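Local coordinates for phosphotriesterase family protein (Listeria monocytogenes serotype 4b str. H7858, PDB 3PNZ), which probably hydrolyses phosphorylated sugar lactones, as a zinc-dependent lactonase of the amidohydrolase superfamily, at residues A93-S98 with E133-E138; F99-K104 with T118-I123; E264-V269 with P322-T327; P297-E302 with K312-F317. All blocks are in the same frame, centred on the assembly; numbering follows the deposited sequence.

Contact 1. Residues A93-S98 with E133-E138; sequences AGFNKS and EFVVNE. With PO4 (phosphate ion), chain K.
Glu-138 reaches from the helix to the loop that follows strand 88-92 and takes the amide of Gly-94: N to OE1 is 3.1 Å, with an angle of 154° at the hydrogen, and the oxygen is met nearly along its C-O axis. The other carboxylate oxygen, OE2, is in a salt bridge with Arg-73, so both oxygens are engaged. A glutamate suits the place because its chain, extended beyond CG, spans the gap. Gly-94 suits its own, since its positive phi (104°) would press a CB against the carbonyl oxygen of Ala-93.

The apolar contacts are small and close. Ala-93 CB sits 4.0 Å from Val-135 CG1 and 3.6 Å from Glu-138 CB, a methyl being small enough to lie against both side chains. Val-135 uses both branches: CG1, anti to the backbone N (chi1 178°), goes to Ala-93, while CG2 lies 3.9 Å from Phe-95 CE2. Phe-134 meets the same ring more loosely.

Polar groups farther along the loop hold a phosphate ion, probably from the crystallisation liquor. Asn-96 ND2 donates to its O2 (3.0 Å), and Lys-97 NZ bonds both O2 and O4, each at 2.7 Å. Both side chains touch the zinc ligand His-187, which puts the phosphate beside the metal site and is consistent with a pocket for a phosphorylated substrate.

In the TIM-barrel fold of this family, the loop leaves the C-terminal end of strand 88-92; helix 128-140 lies against its first residues, with Val-135 also on Ala-176 of helix 164-180 and Phe-95 on Ile-123 of helix 119-124.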
# COMPACT_ATOMS: atom_id res chain seq x y z
N ALA A 93 3.41 4.46 -7.26
CA ALA A 93 3.42 4.34 -8.71
C ALA A 93 3.04 2.92 -9.13
O ALA A 93 3.19 1.98 -8.36
CB ALA A 93 4.81 4.69 -9.25
N GLY A 94 2.55 2.76 -10.35
CA GLY A 94 2.33 1.42 -10.87
C GLY A 94 0.88 0.99 -10.89
O GLY A 94 -0.01 1.79 -11.14
N PHE A 95 0.64 -0.29 -10.59
CA PHE A 95 -0.64 -0.93 -10.85
C PHE A 95 -1.20 -1.62 -9.60
O PHE A 95 -0.44 -2.07 -8.76
CB PHE A 95 -0.46 -1.97 -11.98
CG PHE A 95 0.36 -1.47 -13.13
CD1 PHE A 95 -0.23 -0.86 -14.22
CD2 PHE A 95 1.74 -1.61 -13.12
CE1 PHE A 95 0.52 -0.39 -15.28
CE2 PHE A 95 2.51 -1.14 -14.18
CZ PHE A 95 1.90 -0.53 -15.26
N ASN A 96 -2.53 -1.71 -9.49
CA ASN A 96 -3.17 -2.30 -8.30
C ASN A 96 -3.62 -3.75 -8.48
O ASN A 96 -3.27 -4.60 -7.66
CB ASN A 96 -4.34 -1.41 -7.82
CG ASN A 96 -5.01 -1.92 -6.53
OD1 ASN A 96 -5.85 -1.23 -5.96
ND2 ASN A 96 -4.63 -3.12 -6.08
N LYS A 97 -4.40 -4.03 -9.53
CA LYS A 97 -4.95 -5.38 -9.77
C LYS A 97 -5.72 -5.44 -11.09
O LYS A 97 -6.44 -4.50 -11.43
CB LYS A 97 -5.84 -5.83 -8.60
CG LYS A 97 -6.93 -4.83 -8.20
CD LYS A 97 -7.47 -5.16 -6.83
CE LYS A 97 -8.47 -4.13 -6.34
NZ LYS A 97 -8.80 -4.34 -4.89
N SER A 98 -5.60 -6.54 -11.82
CA SER A 98 -6.04 -6.59 -13.22
C SER A 98 -7.54 -6.48 -13.48
O SER A 98 -7.94 -6.06 -14.56
CB SER A 98 -5.50 -7.84 -13.94
OG SER A 98 -6.12 -9.01 -13.46
N GLU A 133 8.99 2.66 -18.24
CA GLU A 133 9.19 4.11 -18.36
C GLU A 133 8.09 4.89 -17.64
O GLU A 133 8.37 5.88 -16.96
CB GLU A 133 9.22 4.54 -19.83
CG GLU A 133 10.38 3.98 -20.63
CD GLU A 133 10.54 4.67 -21.97
OE1 GLU A 133 9.93 5.75 -22.16
OE2 GLU A 133 11.28 4.14 -22.83
N PHE A 134 6.85 4.44 -17.80
CA PHE A 134 5.71 5.06 -17.14
C PHE A 134 5.87 5.07 -15.62
O PHE A 134 5.68 6.10 -14.96
CB PHE A 134 4.41 4.35 -17.53
CG PHE A 134 3.28 4.64 -16.59
CD1 PHE A 134 2.56 5.82 -16.69
CD2 PHE A 134 2.95 3.73 -15.59
CE1 PHE A 134 1.53 6.09 -15.80
CE2 PHE A 134 1.92 4.00 -14.70
CZ PHE A 134 1.21 5.18 -14.81
N VAL A 135 6.24 3.92 -15.06
CA VAL A 135 6.41 3.80 -13.62
C VAL A 135 7.60 4.64 -13.14
O VAL A 135 7.51 5.33 -12.13
CB VAL A 135 6.60 2.32 -13.19
CG1 VAL A 135 6.84 2.21 -11.69
CG2 VAL A 135 5.39 1.48 -13.61
N VAL A 136 8.70 4.58 -13.88
CA VAL A 136 9.87 5.38 -13.53
C VAL A 136 9.53 6.87 -13.50
O VAL A 136 9.94 7.60 -12.59
CB VAL A 136 11.03 5.13 -14.51
CG1 VAL A 136 12.17 6.12 -14.24
CG2 VAL A 136 11.54 3.70 -14.38
N ASN A 137 8.76 7.32 -14.48
CA ASN A 137 8.39 8.73 -14.57
C ASN A 137 7.52 9.17 -13.40
O ASN A 137 7.62 10.31 -12.95
CB ASN A 137 7.72 9.03 -15.92
CG ASN A 137 8.71 8.99 -17.09
OD1 ASN A 137 9.92 9.10 -16.90
ND2 ASN A 137 8.18 8.82 -18.30
N GLU A 138 6.67 8.27 -12.90
CA GLU A 138 5.85 8.58 -11.73
C GLU A 138 6.70 8.81 -10.48
O GLU A 138 6.38 9.63 -9.63
CB GLU A 138 4.79 7.50 -11.49
CG GLU A 138 3.72 7.45 -12.57
CD GLU A 138 2.45 6.72 -12.15
OE1 GLU A 138 2.55 5.62 -11.55
OE2 GLU A 138 1.35 7.24 -12.44
P PO4 K . -7.20 -2.54 -2.84
O1 PO4 K . -7.28 -1.17 -3.47
O2 PO4 K . -6.47 -3.46 -3.78
O3 PO4 K . -6.45 -2.51 -1.54
O4 PO4 K . -8.59 -3.05 -2.54

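Contact 2. Residues F99-K104 with T118-I123; sequences FLWDGK and TYYEWI
Trp-101 fills the angle between two aromatic residues and an isoleucine of the facing helix. Its CB stands over the face of the Tyr-120 ring, a CH-pi contact 3.6 Å from the centroid and 10° off the normal, and also rests 3.7 Å from Tyr-119 CB. At CG the indole is still beside Tyr-119 CB. With CG anti to its own carbonyl carbon (chi1 -61°), the ring swings toward Ile-123, whose CD1 lies over the six-membered ring, 3.5 Å from its centroid; CZ2, CZ3 and CH2 are all 3.8 to 3.9 Å from that methyl. CE3, on the flank, lies 3.9 Å from Tyr-120 CE2. The indole turns its edge to the face of Tyr-120, the plane of its five-membered ring at 80° to the tyrosine. NE1, at the far side, donates to Asp-70. A broad flat residue with one polar N-H suits a place lined by hydrocarbon and bordered by an acid.

The helix starts here with a standard N-cap: Thr-118 OG1 accepts from Glu-121 N at 3.1 Å. The 3-10 turn of 99-102, in a long loop on the C-terminal side of the TIM barrel, docks on that start. Its Trp-101 O takes the Tyr-120 amide at 2.9 Å, and just beyond the turn Gly-103 O receives a weak, long bond from Tyr-119 N. Tyr-119 OH is hydrogen-bonded to a water, and this water donates to Lys-104 O, while Asp-102 turns outward to a salt bridge with Arg-35.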
# COMPACT_ATOMS: atom_id res chain seq x y z
N PHE A 99 -8.38 -6.84 -12.51
CA PHE A 99 -9.81 -6.71 -12.74
C PHE A 99 -10.23 -5.25 -12.91
O PHE A 99 -11.20 -4.95 -13.61
CB PHE A 99 -10.67 -7.47 -11.69
CG PHE A 99 -10.90 -6.73 -10.39
CD1 PHE A 99 -11.76 -5.64 -10.33
CD2 PHE A 99 -10.30 -7.17 -9.22
CE1 PHE A 99 -11.99 -4.98 -9.12
CE2 PHE A 99 -10.53 -6.51 -8.01
CZ PHE A 99 -11.37 -5.42 -7.96
N LEU A 100 -9.46 -4.34 -12.32
CA LEU A 100 -9.72 -2.91 -12.47
C LEU A 100 -9.47 -2.41 -13.88
O LEU A 100 -9.91 -1.32 -14.25
CB LEU A 100 -8.81 -2.11 -11.53
CG LEU A 100 -9.00 -2.31 -10.03
CD1 LEU A 100 -7.86 -1.63 -9.29
CD2 LEU A 100 -10.36 -1.76 -9.62
N TRP A 101 -8.74 -3.19 -14.67
CA TRP A 101 -8.24 -2.70 -15.95
C TRP A 101 -9.33 -2.57 -17.02
O TRP A 101 -9.08 -2.05 -18.11
CB TRP A 101 -7.08 -3.56 -16.45
CG TRP A 101 -5.92 -3.51 -15.50
CD1 TRP A 101 -5.77 -2.66 -14.44
CD2 TRP A 101 -4.76 -4.35 -15.52
NE1 TRP A 101 -4.58 -2.92 -13.80
CE2 TRP A 101 -3.95 -3.96 -14.44
CE3 TRP A 101 -4.34 -5.40 -16.34
CZ2 TRP A 101 -2.73 -4.57 -14.16
CZ3 TRP A 101 -3.12 -6.01 -16.06
CH2 TRP A 101 -2.33 -5.59 -14.98
N ASP A 102 -10.54 -3.02 -16.69
CA ASP A 102 -11.67 -2.84 -17.59
C ASP A 102 -12.09 -1.38 -17.59
O ASP A 102 -12.74 -0.91 -18.53
CB ASP A 102 -12.84 -3.72 -17.15
CG ASP A 102 -14.06 -3.57 -18.05
OD1 ASP A 102 -14.00 -4.03 -19.21
OD2 ASP A 102 -15.07 -3.00 -17.59
N GLY A 103 -11.72 -0.66 -16.53
CA GLY A 103 -12.07 0.74 -16.39
C GLY A 103 -11.54 1.62 -17.51
O GLY A 103 -10.50 1.35 -18.10
N LYS A 104 -12.28 2.69 -17.80
CA LYS A 104 -11.88 3.64 -18.83
C LYS A 104 -10.76 4.57 -18.38
O LYS A 104 -10.71 5.02 -17.23
CB LYS A 104 -13.09 4.45 -19.31
CG LYS A 104 -14.05 3.66 -20.16
CD LYS A 104 -15.24 4.51 -20.58
CE LYS A 104 -16.17 3.73 -21.49
NZ LYS A 104 -17.34 4.55 -21.92
N THR A 118 -9.14 1.73 -22.45
CA THR A 118 -9.11 1.12 -21.12
C THR A 118 -7.68 0.79 -20.70
O THR A 118 -6.77 0.79 -21.53
CB THR A 118 -9.89 -0.21 -21.13
OG1 THR A 118 -9.24 -1.13 -22.01
CG2 THR A 118 -11.33 0.02 -21.60
N TYR A 119 -7.48 0.49 -19.42
CA TYR A 119 -6.17 0.08 -18.96
C TYR A 119 -5.75 -1.22 -19.60
O TYR A 119 -4.57 -1.43 -19.88
CB TYR A 119 -6.16 -0.10 -17.45
CG TYR A 119 -6.45 1.15 -16.66
CD1 TYR A 119 -5.43 2.04 -16.35
CD2 TYR A 119 -7.73 1.41 -16.20
CE1 TYR A 119 -5.69 3.19 -15.62
CE2 TYR A 119 -8.00 2.55 -15.46
CZ TYR A 119 -6.97 3.43 -15.17
OH TYR A 119 -7.24 4.55 -14.44
N TYR A 120 -6.71 -2.12 -19.82
CA TYR A 120 -6.40 -3.38 -20.48
C TYR A 120 -5.79 -3.11 -21.85
O TYR A 120 -4.79 -3.71 -22.22
CB TYR A 120 -7.65 -4.25 -20.66
CG TYR A 120 -7.91 -5.27 -19.57
CD1 TYR A 120 -9.12 -5.28 -18.88
CD2 TYR A 120 -6.96 -6.24 -19.24
CE1 TYR A 120 -9.37 -6.22 -17.88
CE2 TYR A 120 -7.20 -7.18 -18.24
CZ TYR A 120 -8.41 -7.16 -17.57
OH TYR A 120 -8.67 -8.10 -16.59
N GLU A 121 -6.41 -2.20 -22.61
CA GLU A 121 -5.92 -1.92 -23.95
C GLU A 121 -4.50 -1.36 -23.88
O GLU A 121 -3.62 -1.77 -24.63
CB GLU A 121 -6.85 -0.96 -24.69
CG GLU A 121 -6.45 -0.78 -26.16
CD GLU A 121 -7.31 0.23 -26.91
OE1 GLU A 121 -7.55 0.02 -28.11
OE2 GLU A 121 -7.74 1.23 -26.29
N TRP A 122 -4.30 -0.41 -22.97
CA TRP A 122 -2.99 0.19 -22.75
C TRP A 122 -1.94 -0.86 -22.43
O TRP A 122 -0.91 -0.94 -23.10
CB TRP A 122 -3.08 1.22 -21.62
CG TRP A 122 -1.76 1.69 -21.07
CD1 TRP A 122 -0.63 2.02 -21.77
CD2 TRP A 122 -1.45 1.89 -19.68
NE1 TRP A 122 0.36 2.41 -20.90
CE2 TRP A 122 -0.11 2.34 -19.62
CE3 TRP A 122 -2.16 1.72 -18.49
CZ2 TRP A 122 0.52 2.63 -18.41
CZ3 TRP A 122 -1.53 2.01 -17.29
CH2 TRP A 122 -0.20 2.46 -17.26
N ILE A 123 -2.21 -1.67 -21.42
CA ILE A 123 -1.22 -2.62 -20.92
C ILE A 123 -0.94 -3.72 -21.93
O ILE A 123 0.20 -4.15 -22.09
CB ILE A 123 -1.65 -3.18 -19.55
CG1 ILE A 123 -1.65 -2.04 -18.52
CG2 ILE A 123 -0.73 -4.32 -19.13
CD1 ILE A 123 -2.36 -2.35 -17.21
O HOH W 1 -8.53 6.39 -15.62

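Contact 3. Residues E264-V269 with P322-T327; sequences EDQILV and PARCFT
Pro-322 packs its ring against Leu-268, the two side chains sliding past each other in opposite directions, with CD 3.8 Å from Leu-268 CD2. Without an N-H, the proline breaks a helical bond to the preceding turn and puts a kink in helix 310-325 here; its compact ring also touches Thr-19 and Ser-21 of strand 19-23.

Arg-324 is the polar anchor. CG stands anti to the backbone N (chi1 -176°) and the chain bends at chi3 (71°), which carries the guanidinium over to the turn at Asp-265. NH2 donates to Asp-265 O at 2.9 Å; the oxygen lies close to the guanidinium plane, but the nitrogen sits well above the carbonyl plane, 63° out of it. Gln-266 CG also lies at the edge of the guanidinium, 3.7 Å from NH2. A water 2.7 Å from NE accepts from it and lies 3.1 Å from Asp-265 O, to which it may donate. NH1 bonds a glycerol, probably from the crystallisation liquor. Arginine suits this exposed position because its length and several N-H groups let it reach backbone oxygen and water together.

In the TIM-barrel fold, helix 310-325, the last helix, packs on the last strand, 267-269, and through Pro-322 and Phe-326 on the first barrel strand, 19-23.

Cys-325 lies deeper, SG anti to the backbone N and 4.0 Å from Leu-268 CD1; a small, weakly polar sulfur is at home among these carbons. It also sits over the centre of the Phe-326 ring. Phe-326 then brings CZ to 4.2 Å from the same Leu-268 methyl, while Ser-21 touches its ring and the leucine alike.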
# COMPACT_ATOMS: atom_id res chain seq x y z
N GLU A 264 9.81 -10.28 13.72
CA GLU A 264 9.13 -9.06 14.13
C GLU A 264 9.53 -7.83 13.31
O GLU A 264 8.76 -6.88 13.19
CB GLU A 264 9.33 -8.79 15.62
CG GLU A 264 10.75 -8.39 16.01
CD GLU A 264 10.98 -8.53 17.50
OE1 GLU A 264 10.64 -9.60 18.06
OE2 GLU A 264 11.48 -7.57 18.12
N ASP A 265 10.74 -7.83 12.76
CA ASP A 265 11.25 -6.67 12.03
C ASP A 265 10.65 -6.55 10.63
O ASP A 265 10.95 -5.61 9.89
CB ASP A 265 12.77 -6.75 11.92
CG ASP A 265 13.47 -6.59 13.26
OD1 ASP A 265 12.87 -6.04 14.20
OD2 ASP A 265 14.65 -7.00 13.35
N GLN A 266 9.82 -7.52 10.24
CA GLN A 266 9.27 -7.54 8.89
C GLN A 266 7.78 -7.22 8.84
O GLN A 266 7.19 -7.16 7.76
CB GLN A 266 9.54 -8.88 8.21
CG GLN A 266 11.00 -9.05 7.81
CD GLN A 266 11.39 -10.50 7.58
OE1 GLN A 266 12.23 -11.05 8.29
NE2 GLN A 266 10.78 -11.13 6.58
N ILE A 267 7.18 -7.01 10.01
CA ILE A 267 5.73 -6.78 10.10
C ILE A 267 5.32 -5.31 9.91
O ILE A 267 5.87 -4.41 10.56
CB ILE A 267 5.17 -7.34 11.42
CG1 ILE A 267 5.39 -8.86 11.45
CG2 ILE A 267 3.68 -6.98 11.57
CD1 ILE A 267 5.19 -9.48 12.79
N LEU A 268 4.38 -5.08 9.01
CA LEU A 268 3.79 -3.75 8.82
C LEU A 268 2.30 -3.85 9.08
O LEU A 268 1.72 -4.92 8.93
CB LEU A 268 4.01 -3.26 7.39
CG LEU A 268 5.45 -3.15 6.89
CD1 LEU A 268 5.46 -2.83 5.40
CD2 LEU A 268 6.19 -2.10 7.71
N VAL A 269 1.69 -2.73 9.47
CA VAL A 269 0.28 -2.72 9.86
C VAL A 269 -0.46 -1.52 9.27
O VAL A 269 0.07 -0.41 9.23
CB VAL A 269 0.11 -2.71 11.41
CG1 VAL A 269 -1.37 -2.63 11.80
CG2 VAL A 269 0.77 -3.95 12.03
N PRO A 322 8.52 0.43 9.07
CA PRO A 322 8.28 1.30 7.91
C PRO A 322 9.51 2.14 7.54
O PRO A 322 9.74 2.40 6.36
CB PRO A 322 7.14 2.22 8.37
CG PRO A 322 6.43 1.43 9.43
CD PRO A 322 7.49 0.60 10.11
N ALA A 323 10.29 2.57 8.52
CA ALA A 323 11.50 3.34 8.22
C ALA A 323 12.52 2.51 7.44
O ALA A 323 13.25 3.04 6.61
CB ALA A 323 12.11 3.90 9.49
N ARG A 324 12.57 1.21 7.71
CA ARG A 324 13.45 0.32 6.97
C ARG A 324 12.88 -0.01 5.58
O ARG A 324 13.60 -0.01 4.58
CB ARG A 324 13.72 -0.96 7.76
CG ARG A 324 14.72 -1.90 7.07
CD ARG A 324 15.26 -3.00 7.99
NE ARG A 324 14.26 -4.02 8.32
CZ ARG A 324 14.11 -5.18 7.67
NH1 ARG A 324 14.89 -5.48 6.64
NH2 ARG A 324 13.17 -6.04 8.05
N CYS A 325 11.57 -0.25 5.53
CA CYS A 325 10.93 -0.70 4.29
C CYS A 325 10.86 0.39 3.22
O CYS A 325 11.18 0.14 2.06
CB CYS A 325 9.53 -1.25 4.59
SG CYS A 325 8.62 -1.80 3.11
N PHE A 326 10.47 1.60 3.61
CA PHE A 326 10.13 2.61 2.63
C PHE A 326 11.29 3.51 2.18
O PHE A 326 11.09 4.42 1.38
CB PHE A 326 8.92 3.43 3.10
CG PHE A 326 7.69 2.59 3.25
CD1 PHE A 326 7.06 2.06 2.13
CD2 PHE A 326 7.18 2.28 4.51
CE1 PHE A 326 5.93 1.26 2.26
CE2 PHE A 326 6.05 1.49 4.65
CZ PHE A 326 5.43 0.98 3.52
N THR A 327 12.49 3.23 2.66
CA THR A 327 13.66 3.96 2.17
C THR A 327 14.03 3.48 0.78
O THR A 327 13.93 2.29 0.48
CB THR A 327 14.87 3.73 3.07
OG1 THR A 327 15.13 2.32 3.12
CG2 THR A 327 14.60 4.26 4.47
O HOH W 2 12.98 -3.31 10.56

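Contact 4. Residues P297-E302 with K312-F317; sequences PRFIDE and KLVKKF
Phe-299 projects from helix 289-305 into the side of helix 310-325, in a helix-helix contact on the outside of the TIM-barrel fold. The two short segments run at 135° between their N-to-C directions, their axes 10.0 Å apart at closest approach, so few side chains from each take part.

In the first shell the phenylalanine has three partners. Leu-313 CB comes to the edge of its ring, near the plane, 3.8 Å from Phe-299 CE2. Val-314 CG2 lies 3.7 Å from Phe-299 CD2. At the far end of the ring Phe-317 CE2 is 3.5 Å from Phe-299 CZ, the two rings oblique with planes at 59°. An aromatic suits Phe-299 because, with CG anti to the backbone N (chi1 176°), the flat ring reaches across to the other helix, where branched and aromatic side chains receive it. Ile-300 CG1 lies 3.6 Å from Val-314 CG2, the same methyl that touches Phe-299.

Farther out, Trp-295 meets the Phe-299 ring from its own helix, and Phe-317 extends inward to Ile-267 and Val-269 of strand 267-269, joining this outer pair to the barrel wall. Arg-298 and Glu-302, one turn apart on helix 289-305, form a salt bridge along its flank, while Glu-302 OE2 has a second partner in Lys-306. Two of the arginine's nitrogens, NE at 3.0 Å and NH1 at 2.8 Å, converge side-on upon the single oxygen Glu-302 OE1.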
# COMPACT_ATOMS: atom_id res chain seq x y z
N PRO A 297 -3.67 0.07 21.77
CA PRO A 297 -3.78 -0.28 23.19
C PRO A 297 -4.19 -1.74 23.40
O PRO A 297 -3.71 -2.39 24.32
CB PRO A 297 -4.86 0.67 23.71
CG PRO A 297 -4.83 1.83 22.78
CD PRO A 297 -4.49 1.25 21.43
N ARG A 298 -5.07 -2.26 22.55
CA ARG A 298 -5.47 -3.65 22.70
C ARG A 298 -4.32 -4.59 22.38
O ARG A 298 -4.07 -5.55 23.11
CB ARG A 298 -6.67 -3.99 21.82
CG ARG A 298 -7.06 -5.46 21.97
CD ARG A 298 -7.53 -6.04 20.68
NE ARG A 298 -7.37 -7.49 20.67
CZ ARG A 298 -8.32 -8.34 20.28
NH1 ARG A 298 -8.08 -9.65 20.29
NH2 ARG A 298 -9.50 -7.87 19.90
N PHE A 299 -3.61 -4.31 21.28
CA PHE A 299 -2.48 -5.16 20.92
C PHE A 299 -1.42 -5.18 22.01
O PHE A 299 -0.89 -6.24 22.36
CB PHE A 299 -1.84 -4.73 19.60
CG PHE A 299 -0.62 -5.54 19.26
CD1 PHE A 299 -0.75 -6.77 18.64
CD2 PHE A 299 0.64 -5.10 19.62
CE1 PHE A 299 0.37 -7.54 18.36
CE2 PHE A 299 1.76 -5.87 19.34
CZ PHE A 299 1.62 -7.09 18.71
N ILE A 300 -1.09 -4.00 22.53
CA ILE A 300 -0.11 -3.92 23.60
C ILE A 300 -0.53 -4.78 24.78
O ILE A 300 0.25 -5.59 25.28
CB ILE A 300 0.11 -2.46 24.04
CG1 ILE A 300 0.78 -1.67 22.91
CG2 ILE A 300 0.97 -2.41 25.30
CD1 ILE A 300 0.90 -0.18 23.19
N ASP A 301 -1.79 -4.64 25.19
CA ASP A 301 -2.31 -5.37 26.34
C ASP A 301 -2.29 -6.87 26.09
O ASP A 301 -1.79 -7.64 26.91
CB ASP A 301 -3.72 -4.90 26.69
CG ASP A 301 -4.21 -5.46 28.01
OD1 ASP A 301 -5.35 -5.95 28.08
OD2 ASP A 301 -3.43 -5.40 28.99
N GLU A 302 -2.82 -7.28 24.94
CA GLU A 302 -2.89 -8.70 24.63
C GLU A 302 -1.49 -9.30 24.46
O GLU A 302 -1.22 -10.39 24.97
CB GLU A 302 -3.76 -8.94 23.38
CG GLU A 302 -4.00 -10.41 23.10
CD GLU A 302 -4.98 -10.67 21.97
OE1 GLU A 302 -5.53 -9.71 21.40
OE2 GLU A 302 -5.19 -11.86 21.65
N LYS A 312 7.28 -2.44 22.57
CA LYS A 312 8.40 -2.54 21.64
C LYS A 312 7.92 -2.97 20.26
O LYS A 312 8.38 -2.45 19.24
CB LYS A 312 9.44 -3.55 22.14
CG LYS A 312 10.66 -3.68 21.24
CD LYS A 312 11.61 -4.76 21.73
CE LYS A 312 12.87 -4.81 20.87
NZ LYS A 312 13.83 -5.87 21.31
N LEU A 313 6.99 -3.92 20.23
CA LEU A 313 6.46 -4.42 18.97
C LEU A 313 5.70 -3.33 18.22
O LEU A 313 5.83 -3.19 17.01
CB LEU A 313 5.56 -5.64 19.21
CG LEU A 313 6.35 -6.87 19.65
CD1 LEU A 313 5.39 -7.99 20.05
CD2 LEU A 313 7.31 -7.34 18.55
N VAL A 314 4.89 -2.55 18.94
CA VAL A 314 4.18 -1.44 18.32
C VAL A 314 5.16 -0.44 17.72
O VAL A 314 4.95 0.07 16.62
CB VAL A 314 3.21 -0.75 19.30
CG1 VAL A 314 2.80 0.62 18.76
CG2 VAL A 314 2.00 -1.65 19.55
N LYS A 315 6.25 -0.17 18.43
CA LYS A 315 7.26 0.73 17.89
C LYS A 315 7.86 0.18 16.60
O LYS A 315 8.10 0.92 15.65
CB LYS A 315 8.36 1.00 18.93
CG LYS A 315 9.34 2.07 18.49
CD LYS A 315 10.58 2.06 19.37
CE LYS A 315 11.74 2.78 18.68
NZ LYS A 315 11.32 4.14 18.22
N LYS A 316 8.10 -1.13 16.56
CA LYS A 316 8.59 -1.75 15.33
C LYS A 316 7.56 -1.69 14.20
O LYS A 316 7.89 -1.26 13.10
CB LYS A 316 9.06 -3.19 15.58
CG LYS A 316 10.28 -3.24 16.49
CD LYS A 316 10.93 -4.59 16.52
CE LYS A 316 12.36 -4.47 17.05
NZ LYS A 316 13.06 -5.76 16.98
N PHE A 317 6.32 -2.10 14.47
CA PHE A 317 5.34 -2.18 13.39
C PHE A 317 5.05 -0.82 12.75
O PHE A 317 4.83 -0.74 11.54
CB PHE A 317 4.01 -2.80 13.86
CG PHE A 317 4.15 -4.17 14.47
CD1 PHE A 317 5.30 -4.92 14.29
CD2 PHE A 317 3.12 -4.70 15.24
CE1 PHE A 317 5.43 -6.17 14.87
CE2 PHE A 317 3.24 -5.96 15.81
CZ PHE A 317 4.39 -6.69 15.63

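Contacts 1 and 2 form one continuous region: their centres are 13 Å apart, and Phe-95 CE1 lies 3.5 Å from Trp-122 CH2. Both use the long loop after strand 88-92, which runs near the metal site: the Phe-95 side chain is about 10 Å from a zinc ion and that of Leu-100 about 8 Å; the Leu-100 side chain is also about 6 Å from the phosphate. Contacts 3 and 4 share helix 310-325, their centres 14 Å apart, and are tied by Lys-316 NZ, which bridges to Glu-264 OE2 (2.7 Å) and Asp-265 OD1 (2.8 Å). Contacts 2 and 4 lie on opposite sides of the chain's centre, their centres about 40 Å apart.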